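Pyoverdine synthetase F (Pseudomonas aeruginosa PAO1, PDB 6CUL) is probably a biosynthetic enzyme of alpha/beta fold, with a mixed central sheet whose parallel part is Rossmann-like. Local coordinates at residues A[62-65]-A[69-72]; A[108-113]-A[148-153]. All blocks are in the same frame, centred on the assembly; numbering follows the deposited sequence.

Contact 1 and contact 2 lie on the same side of the chain's centre, with their own centres about 13 Å apart. Contact 1 joins the loop after strand 55-60 to helix 67-72; contact 2 joins the loops after strands 103-105 and 142-145. Two salt bridges join them. Asp69 OD2 meets Arg111 NH2 at 2.5 Å, and Asp63 OD2 meets Arg112 NH2 at 2.9 Å. One face of helix 67-72 carries Gly71 and Lys72, which line a pocket for N-(4-{[(2-amino-4-oxo-1,4-dihydroquinazolin-6-yl)methyl]amino}benzene-1-carbonyl)-D-glutamic acid (FGD). Thr109, Tyr110, Arg112 and Tyr113 of contact 2 belong to a separate group of FGD-lining residues. The Ser108 side chain is about 14 Å from a bound FGD, and a citric acid molecule lies closer.

Contact 1 of 2, residues A[62-65]-A[69-72]; sequences DDAE and DQGK. With FGD (N-(4-{[(2-amino-4-oxo-1,4-dihydroquinazolin-6-yl)methyl]amino}benzene-1-carbonyl)-D-glutamic acid), chain I.
Asp69 reaches back from helix 67-72 to the loop before it. Its OD2 accepts the backbone N of Asp63 at 3.1 Å, on the anti lone pair and nearly straight (167°). The next residue, Gln70, makes the second bond. Its NE2 meets Ala64 O at 3.0 Å, in the carbonyl plane but tilted from its own amide plane. The Gln70 chain is bent at chi2 (-73°), which carries the amide back over the loop and sets NE2 3.5 Å from Ala64 CB. Within the loop, Asp63 OD2 takes the backbone N of Glu65 at 2.6 Å and closes an Asx turn. The N-H comes from above the carboxylate plane (52° out), and OD2 also pairs with Arg112. Lys72 CE lies 3.4 Å from FGD C13, and Gly71 O is 3.4 Å from FGD N18. Asp62 OD1 accepts Leu12 N and its OD2 pairs with Arg13, while Asp69 OD2 is also held by Arg111. Asp62 OD2 and Asp69 OD2 are 4.5 Å apart. Two carboxylates this close would probably raise each other's affinity for protons, but the arginines should offset that. Two side-chain-to-backbone hydrogen bonds tie the loop to a helix whose next residues meet the ligand.

Contact 2 of 2, residues A[108-113]-A[148-153]; sequences STYRRY and LLVILD
Ser108 and Val150 mark the nearest approach of the two backbones, with their CA atoms 7.8 Å apart. Segment 108-113 follows strand 103-105 and makes a short 3-10 turn at 109-111, in which Arg112 N bonds Thr109 O at 2.7 Å. Segment 148-153 is an irregular loop after strand 142-145. No hydrogen bond crosses between them, and the contact rests on three buried side chains.

Val150 supplies the whole contact from segment 148-153. With CG1 anti to the backbone N (chi1 172°), its two methyls are spread toward the other segment. CG1 comes to the edge of the Tyr110 ring, near its plane, and lies 3.5 Å from Tyr110 OH. CG2 touches both hydroxyls, Ser108 OG and Tyr110 OH, each at 3.7 Å. Tyr110 and Val150 approach from opposite directions, so the phenol end meets the branched end. One face of the Tyr110 ring carries Arg111 CG, 3.8 Å above the plane and offset toward the rim. His120 packs edge-to-face with Tyr110, and Phe127 of helix 118-136 touches Val150.

Ser108 OG is gripped from its own segment and from outside. Arg111 NE donates to it at 3.0 Å (149°), from somewhat outside the guanidinium plane, and Asp61 OD2 also bonds it. A weak bond links Arg111 NE to Ser108 O. These ties probably help to keep Arg111 CG over the face of the Tyr110 ring. Arg111 NH2 pairs with Asp69, and NH1 bonds the citric acid, which probably came from the crystallisation liquor.

Thr109, Tyr110, Arg112 and Tyr113 of this loop line an FGD pocket. The two loops meet through van der Waals contact of buried side chains, with helix 118-136 packing on the same residues. The polar bonds of Ser108 run instead to Arg111 and Asp61.

Contact 1 of 2, residues A[62-65]-A[69-72]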
ATOM      1  N   ASP A  62       7.834  -0.390 -10.518  1.00 28.40           N
ATOM      2  CA  ASP A  62       7.832   0.574 -11.574  1.00 27.22           C
ATOM      3  C   ASP A  62       8.912   0.393 -12.604  1.00 40.66           C
ATOM      4  O   ASP A  62       9.922  -0.144 -12.307  1.00 43.50           O
ATOM      5  CB  ASP A  62       7.961   1.947 -10.983  1.00 35.23           C
ATOM      6  CG  ASP A  62       7.132   2.143  -9.791  1.00 32.91           C
ATOM      7  OD1 ASP A  62       7.355   1.540  -8.776  1.00 29.39           O
ATOM      8  OD2 ASP A  62       6.254   2.929  -9.871  1.00 31.92           O
ATOM      9  N   ASP A  63       8.689   0.797 -13.825  1.00 44.95           N
ATOM     10  CA  ASP A  63       9.791   0.708 -14.748  1.00 44.25           C
ATOM     11  C   ASP A  63      10.133   2.022 -15.426  1.00 40.07           C
ATOM     12  O   ASP A  63       9.302   2.637 -15.968  1.00 43.58           O
ATOM     13  CB  ASP A  63       9.629  -0.423 -15.772  1.00 50.45           C
ATOM     14  CG  ASP A  63      10.781  -0.482 -16.731  1.00 42.93           C
ATOM     15  OD1 ASP A  63      11.884  -0.957 -16.449  1.00 26.67           O
ATOM     16  OD2 ASP A  63      10.597   0.126 -17.730  1.00 33.62           O
ATOM     17  N   ALA A  64      11.371   2.373 -15.385  1.00 45.43           N
ATOM     18  CA  ALA A  64      11.832   3.583 -15.966  1.00 45.10           C
ATOM     19  C   ALA A  64      11.587   3.689 -17.474  1.00 45.68           C
ATOM     20  O   ALA A  64      11.446   4.747 -17.967  1.00 46.05           O
ATOM     21  CB  ALA A  64      13.268   3.809 -15.616  1.00 36.92           C
ATOM     22  N   GLU A  65      11.421   2.589 -18.159  1.00 48.96           N
ATOM     23  CA  GLU A  65      11.120   2.663 -19.541  1.00 35.73           C
ATOM     24  C   GLU A  65       9.659   2.874 -19.846  1.00 35.92           C
ATOM     25  O   GLU A  65       9.299   2.592 -20.933  1.00 38.01           O
ATOM     26  CB  GLU A  65      11.556   1.429 -20.236  1.00 38.32           C
ATOM     27  CG  GLU A  65      13.018   1.246 -20.329  1.00 45.59           C
ATOM     28  CD  GLU A  65      13.690   2.067 -21.389  1.00 54.36           C
ATOM     29  OE1 GLU A  65      13.004   2.674 -22.203  1.00 53.85           O
ATOM     30  OE2 GLU A  65      14.911   2.088 -21.392  1.00 43.59           O
ATOM     31  N   ASP A  69       4.964   5.711 -16.304  1.00 29.16           N
ATOM     32  CA  ASP A  69       5.612   5.436 -15.054  1.00 38.07           C
ATOM     33  C   ASP A  69       6.609   6.587 -14.742  1.00 24.35           C
ATOM     34  O   ASP A  69       6.825   6.865 -13.645  1.00 23.45           O
ATOM     35  CB  ASP A  69       6.303   4.050 -15.014  1.00 40.01           C
ATOM     36  CG  ASP A  69       5.395   2.955 -14.550  1.00 25.95           C
ATOM     37  OD1 ASP A  69       4.270   3.220 -14.555  1.00 30.90           O
ATOM     38  OD2 ASP A  69       5.795   1.865 -14.228  1.00 24.63           O
ATOM     39  N   GLN A  70       7.235   7.151 -15.721  1.00 26.48           N
ATOM     40  CA  GLN A  70       8.129   8.248 -15.458  1.00 35.30           C
ATOM     41  C   GLN A  70       7.462   9.553 -14.935  1.00 33.20           C
ATOM     42  O   GLN A  70       7.899  10.121 -14.006  1.00 29.53           O
ATOM     43  CB  GLN A  70       9.002   8.531 -16.699  1.00 39.92           C
ATOM     44  CG  GLN A  70      10.123   7.569 -16.939  1.00 42.22           C
ATOM     45  CD  GLN A  70      11.260   7.725 -15.975  1.00 46.18           C
ATOM     46  OE1 GLN A  70      11.147   8.388 -14.990  1.00 46.63           O
ATOM     47  NE2 GLN A  70      12.355   7.109 -16.265  1.00 48.26           N
ATOM     48  N   GLY A  71       6.383   9.922 -15.591  1.00 35.84           N
ATOM     49  CA  GLY A  71       5.600  11.071 -15.284  1.00 26.59           C
ATOM     50  C   GLY A  71       5.014  11.032 -13.938  1.00 28.63           C
ATOM     51  O   GLY A  71       5.037  12.011 -13.284  1.00 31.03           O
ATOM     52  N   LYS A  72       4.571   9.871 -13.555  1.00 31.18           N
ATOM     53  CA  LYS A  72       3.994   9.647 -12.278  1.00 31.20           C
ATOM     54  C   LYS A  72       4.927   9.890 -11.105  1.00 29.92           C
ATOM     55  O   LYS A  72       4.459  10.247 -10.139  1.00 31.79           O
ATOM     56  CB  LYS A  72       3.287   8.326 -12.262  1.00 27.44           C
ATOM     57  CG  LYS A  72       2.069   8.399 -13.128  1.00 22.74           C
ATOM     58  CD  LYS A  72       1.252   7.173 -13.034  1.00 26.91           C
ATOM     59  CE  LYS A  72       0.176   7.105 -14.049  1.00 26.06           C
ATOM     60  NZ  LYS A  72      -0.324   5.750 -14.199  1.00 27.64           N
TER
HETATM   61  C13 FGD I 301      -0.306  10.094 -15.591  1.00 23.66           C
HETATM   62  C15 FGD I 301       1.526  10.852 -16.947  1.00 20.54           C
HETATM   63  C17 FGD I 301       1.228  11.729 -14.730  1.00 19.16           C
HETATM   64  C20 FGD I 301       1.440  13.844 -11.554  1.00 21.25           C
HETATM   65  C21 FGD I 301       0.663  14.814 -10.922  1.00 23.05           C
HETATM   66  C22 FGD I 301       1.267  15.731 -10.026  1.00 28.88           C
HETATM   67  C24 FGD I 301       3.413  14.678 -10.422  1.00 19.10           C
HETATM   68  C02 FGD I 301      -0.852   9.106 -21.220  1.00 35.41           C
HETATM   69  C04 FGD I 301       0.129   8.360 -20.313  1.00 36.85           C
HETATM   70  C05 FGD I 301       1.350   7.859 -21.085  1.00 35.26           C
HETATM   71  C06 FGD I 301       2.015   8.968 -21.903  1.00 49.51           C
HETATM   72  C07 FGD I 301       2.965   9.817 -21.063  1.00 40.85           C
HETATM   73  C11 FGD I 301      -0.049   9.130 -17.917  1.00 27.20           C
HETATM   74  C12 FGD I 301       0.405  10.055 -16.783  1.00 22.70           C
HETATM   75  C14 FGD I 301       0.107  10.932 -14.564  1.00 27.51           C
HETATM   76  C16 FGD I 301       1.939  11.690 -15.922  1.00 17.07           C
HETATM   77  C19 FGD I 301       0.788  12.852 -12.522  1.00 20.82           C
HETATM   78  C23 FGD I 301       2.623  15.664  -9.780  1.00 26.93           C
HETATM   79  C25 FGD I 301       2.819  13.775 -11.302  1.00 19.92           C
HETATM   80  C27 FGD I 301       2.447  17.658  -8.173  1.00 26.41           C
HETATM   81  C30 FGD I 301       0.415  16.798  -9.333  1.00 23.60           C
HETATM   82  N10 FGD I 301       0.561   9.240 -19.234  1.00 23.89           N
HETATM   83  N18 FGD I 301       1.661  12.607 -13.655  1.00 15.83           N
HETATM   84  N26 FGD I 301       3.259  16.630  -8.836  1.00 21.02           N
HETATM   85  N28 FGD I 301       3.014  18.476  -7.118  1.00 36.12           N
HETATM   86  N29 FGD I 301       1.026  17.723  -8.430  1.00 22.83           N
HETATM   87  O01 FGD I 301      -1.985   8.610 -21.465  1.00 43.96           O
HETATM   88  O03 FGD I 301      -0.529  10.216 -21.723  1.00 44.24           O
HETATM   89  O08 FGD I 301       3.890   9.268 -20.407  1.00 41.43           O
HETATM   90  O09 FGD I 301       2.823  11.068 -21.024  1.00 32.83           O
HETATM   91  O31 FGD I 301      -0.750  16.856  -9.543  1.00 25.65           O
HETATM   92  O32 FGD I 301      -0.897   8.326 -17.723  1.00 31.39           O

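Contact 2 of 2, residues A[108-113]-A[148-153]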
ATOM      1  N   SER A 108       7.197  -4.677 -13.751  1.00 48.08           N
ATOM      2  CA  SER A 108       6.085  -5.143 -14.525  1.00 39.83           C
ATOM      3  C   SER A 108       6.068  -4.454 -15.850  1.00 37.01           C
ATOM      4  O   SER A 108       5.170  -3.751 -16.185  1.00 33.04           O
ATOM      5  CB  SER A 108       4.738  -4.896 -13.853  1.00 36.45           C
ATOM      6  OG  SER A 108       4.544  -3.627 -13.375  1.00 42.59           O
ATOM      7  N   THR A 109       7.127  -4.759 -16.580  1.00 40.96           N
ATOM      8  CA  THR A 109       7.435  -4.347 -17.938  1.00 32.72           C
ATOM      9  C   THR A 109       6.395  -4.768 -18.969  1.00 34.47           C
ATOM     10  O   THR A 109       6.087  -4.039 -19.830  1.00 30.41           O
ATOM     11  CB  THR A 109       8.727  -4.933 -18.323  1.00 29.33           C
ATOM     12  OG1 THR A 109       8.733  -6.311 -17.981  1.00 33.47           O
ATOM     13  CG2 THR A 109       9.728  -4.242 -17.605  1.00 39.66           C
ATOM     14  N   TYR A 110       5.717  -5.854 -18.696  1.00 37.28           N
ATOM     15  CA  TYR A 110       4.674  -6.377 -19.481  1.00 28.80           C
ATOM     16  C   TYR A 110       3.643  -5.336 -19.720  1.00 36.59           C
ATOM     17  O   TYR A 110       2.963  -5.456 -20.661  1.00 38.58           O
ATOM     18  CB  TYR A 110       4.036  -7.583 -18.775  1.00 34.02           C
ATOM     19  CG  TYR A 110       3.106  -7.288 -17.611  1.00 34.34           C
ATOM     20  CD1 TYR A 110       1.812  -6.925 -17.838  1.00 33.10           C
ATOM     21  CD2 TYR A 110       3.516  -7.416 -16.310  1.00 28.55           C
ATOM     22  CE1 TYR A 110       0.963  -6.675 -16.834  1.00 34.11           C
ATOM     23  CE2 TYR A 110       2.671  -7.168 -15.270  1.00 35.30           C
ATOM     24  CZ  TYR A 110       1.382  -6.792 -15.546  1.00 35.49           C
ATOM     25  OH  TYR A 110       0.500  -6.490 -14.578  1.00 34.19           O
ATOM     26  N   ARG A 111       3.544  -4.340 -18.892  1.00 41.94           N
ATOM     27  CA  ARG A 111       2.636  -3.254 -19.103  1.00 36.91           C
ATOM     28  C   ARG A 111       2.937  -2.417 -20.376  1.00 39.29           C
ATOM     29  O   ARG A 111       2.080  -1.774 -20.821  1.00 39.12           O
ATOM     30  CB  ARG A 111       2.516  -2.401 -17.858  1.00 39.78           C
ATOM     31  CG  ARG A 111       1.730  -2.986 -16.722  1.00 25.88           C
ATOM     32  CD  ARG A 111       1.695  -2.080 -15.551  1.00 25.36           C
ATOM     33  NE  ARG A 111       3.000  -1.709 -15.081  1.00 29.51           N
ATOM     34  CZ  ARG A 111       3.464  -0.498 -14.933  1.00 22.45           C
ATOM     35  NH1 ARG A 111       2.760   0.513 -15.194  1.00 22.67           N
ATOM     36  NH2 ARG A 111       4.650  -0.337 -14.481  1.00 35.14           N
ATOM     37  N   ARG A 112       4.127  -2.506 -20.934  1.00 41.48           N
ATOM     38  CA  ARG A 112       4.493  -1.828 -22.156  1.00 35.14           C
ATOM     39  C   ARG A 112       3.610  -2.304 -23.279  1.00 32.37           C
ATOM     40  O   ARG A 112       3.216  -1.554 -24.053  1.00 30.33           O
ATOM     41  CB  ARG A 112       5.947  -2.106 -22.502  1.00 30.50           C
ATOM     42  CG  ARG A 112       6.983  -1.616 -21.521  1.00 25.83           C
ATOM     43  CD  ARG A 112       8.368  -2.160 -21.756  1.00 33.33           C
ATOM     44  NE  ARG A 112       9.248  -2.087 -20.619  1.00 26.79           N
ATOM     45  CZ  ARG A 112      10.561  -2.103 -20.672  1.00 14.87           C
ATOM     46  NH1 ARG A 112      11.177  -2.155 -21.785  1.00 15.66           N
ATOM     47  NH2 ARG A 112      11.242  -2.049 -19.601  1.00 14.08           N
ATOM     48  N   TYR A 113       3.338  -3.572 -23.347  1.00 46.23           N
ATOM     49  CA  TYR A 113       2.434  -4.110 -24.313  1.00 36.61           C
ATOM     50  C   TYR A 113       1.003  -3.771 -23.928  1.00 30.25           C
ATOM     51  O   TYR A 113       0.730  -3.610 -22.809  1.00 33.78           O
ATOM     52  CB  TYR A 113       2.542  -5.620 -24.319  1.00 34.15           C
ATOM     53  CG  TYR A 113       3.799  -6.166 -24.886  1.00 35.16           C
ATOM     54  CD1 TYR A 113       3.977  -6.243 -26.224  1.00 31.08           C
ATOM     55  CD2 TYR A 113       4.804  -6.639 -24.075  1.00 34.75           C
ATOM     56  CE1 TYR A 113       5.134  -6.750 -26.755  1.00 36.33           C
ATOM     57  CE2 TYR A 113       5.960  -7.151 -24.603  1.00 37.10           C
ATOM     58  CZ  TYR A 113       6.127  -7.204 -25.955  1.00 43.15           C
ATOM     59  OH  TYR A 113       7.252  -7.703 -26.506  1.00 38.96           O
ATOM     60  N   LEU A 148       0.651  -1.806  -4.330  1.00 34.46           N
ATOM     61  CA  LEU A 148       1.272  -2.399  -5.496  1.00 40.37           C
ATOM     62  C   LEU A 148       0.134  -2.492  -6.510  1.00 40.47           C
ATOM     63  O   LEU A 148      -0.817  -3.166  -6.281  1.00 37.58           O
ATOM     64  CB  LEU A 148       1.844  -3.755  -5.193  1.00 34.47           C
ATOM     65  CG  LEU A 148       2.020  -4.613  -6.440  1.00 40.71           C
ATOM     66  CD1 LEU A 148       2.997  -4.034  -7.418  1.00 35.23           C
ATOM     67  CD2 LEU A 148       2.409  -6.014  -6.106  1.00 38.12           C
ATOM     68  N   LEU A 149       0.279  -1.823  -7.641  1.00 41.82           N
ATOM     69  CA  LEU A 149      -0.739  -1.676  -8.653  1.00 44.94           C
ATOM     70  C   LEU A 149      -1.099  -2.898  -9.519  1.00 44.30           C
ATOM     71  O   LEU A 149      -2.108  -2.917 -10.140  1.00 42.39           O
ATOM     72  CB  LEU A 149      -0.431  -0.439  -9.504  1.00 44.92           C
ATOM     73  CG  LEU A 149      -0.071   0.895  -8.876  1.00 26.07           C
ATOM     74  CD1 LEU A 149       0.058   2.005  -9.850  1.00 26.61           C
ATOM     75  CD2 LEU A 149      -1.081   1.271  -7.868  1.00 40.98           C
ATOM     76  N   VAL A 150      -0.232  -3.882  -9.569  1.00 43.17           N
ATOM     77  CA  VAL A 150      -0.454  -5.082 -10.280  1.00 37.73           C
ATOM     78  C   VAL A 150      -1.362  -5.924  -9.418  1.00 49.36           C
ATOM     79  O   VAL A 150      -1.245  -5.911  -8.243  1.00 42.85           O
ATOM     80  CB  VAL A 150       0.881  -5.767 -10.559  1.00 44.35           C
ATOM     81  CG1 VAL A 150       0.734  -7.133 -11.151  1.00 46.58           C
ATOM     82  CG2 VAL A 150       1.715  -4.932 -11.467  1.00 41.32           C
ATOM     83  N   ILE A 151      -2.242  -6.698 -10.030  1.00 56.99           N
ATOM     84  CA  ILE A 151      -3.165  -7.534  -9.322  1.00 48.13           C
ATOM     85  C   ILE A 151      -2.620  -8.886  -9.340  1.00 46.44           C
ATOM     86  O   ILE A 151      -2.509  -9.430 -10.370  1.00 46.13           O
ATOM     87  CB  ILE A 151      -4.452  -7.682 -10.080  1.00 45.79           C
ATOM     88  CG1 ILE A 151      -5.013  -6.336 -10.467  1.00 60.64           C
ATOM     89  CG2 ILE A 151      -5.391  -8.516  -9.268  1.00 44.42           C
ATOM     90  CD1 ILE A 151      -4.870  -5.249  -9.434  1.00 66.51           C
ATOM     91  N   LEU A 152      -2.365  -9.457  -8.199  1.00 50.01           N
ATOM     92  CA  LEU A 152      -1.779 -10.753  -8.216  1.00 54.39           C
ATOM     93  C   LEU A 152      -2.795 -11.862  -8.297  1.00 51.38           C
ATOM     94  O   LEU A 152      -3.518 -12.034  -7.432  1.00 61.59           O
ATOM     95  CB  LEU A 152      -0.915 -10.907  -6.979  1.00 55.16           C
ATOM     96  CG  LEU A 152       0.372 -10.094  -6.982  1.00 44.69           C
ATOM     97  CD1 LEU A 152       0.161  -8.756  -6.347  1.00 42.16           C
ATOM     98  CD2 LEU A 152       1.476 -10.831  -6.312  1.00 36.31           C
ATOM     99  N   ASP A 153      -2.925 -12.535  -9.411  1.00 61.81           N
ATOM    100  CA  ASP A 153      -3.816 -13.670  -9.508  1.00 60.91           C
ATOM    101  C   ASP A 153      -3.082 -14.999  -9.495  1.00 56.89           C
ATOM    102  O   ASP A 153      -3.685 -15.958  -9.099  1.00 47.33           O
ATOM    103  CB  ASP A 153      -4.746 -13.622 -10.738  1.00 61.04           C
ATOM    104  CG  ASP A 153      -4.022 -13.793 -12.026  1.00 66.33           C
ATOM    105  OD1 ASP A 153      -2.827 -13.739 -11.936  1.00 79.62           O
ATOM    106  OD2 ASP A 153      -4.574 -13.942 -13.100  1.00 39.06           O
TER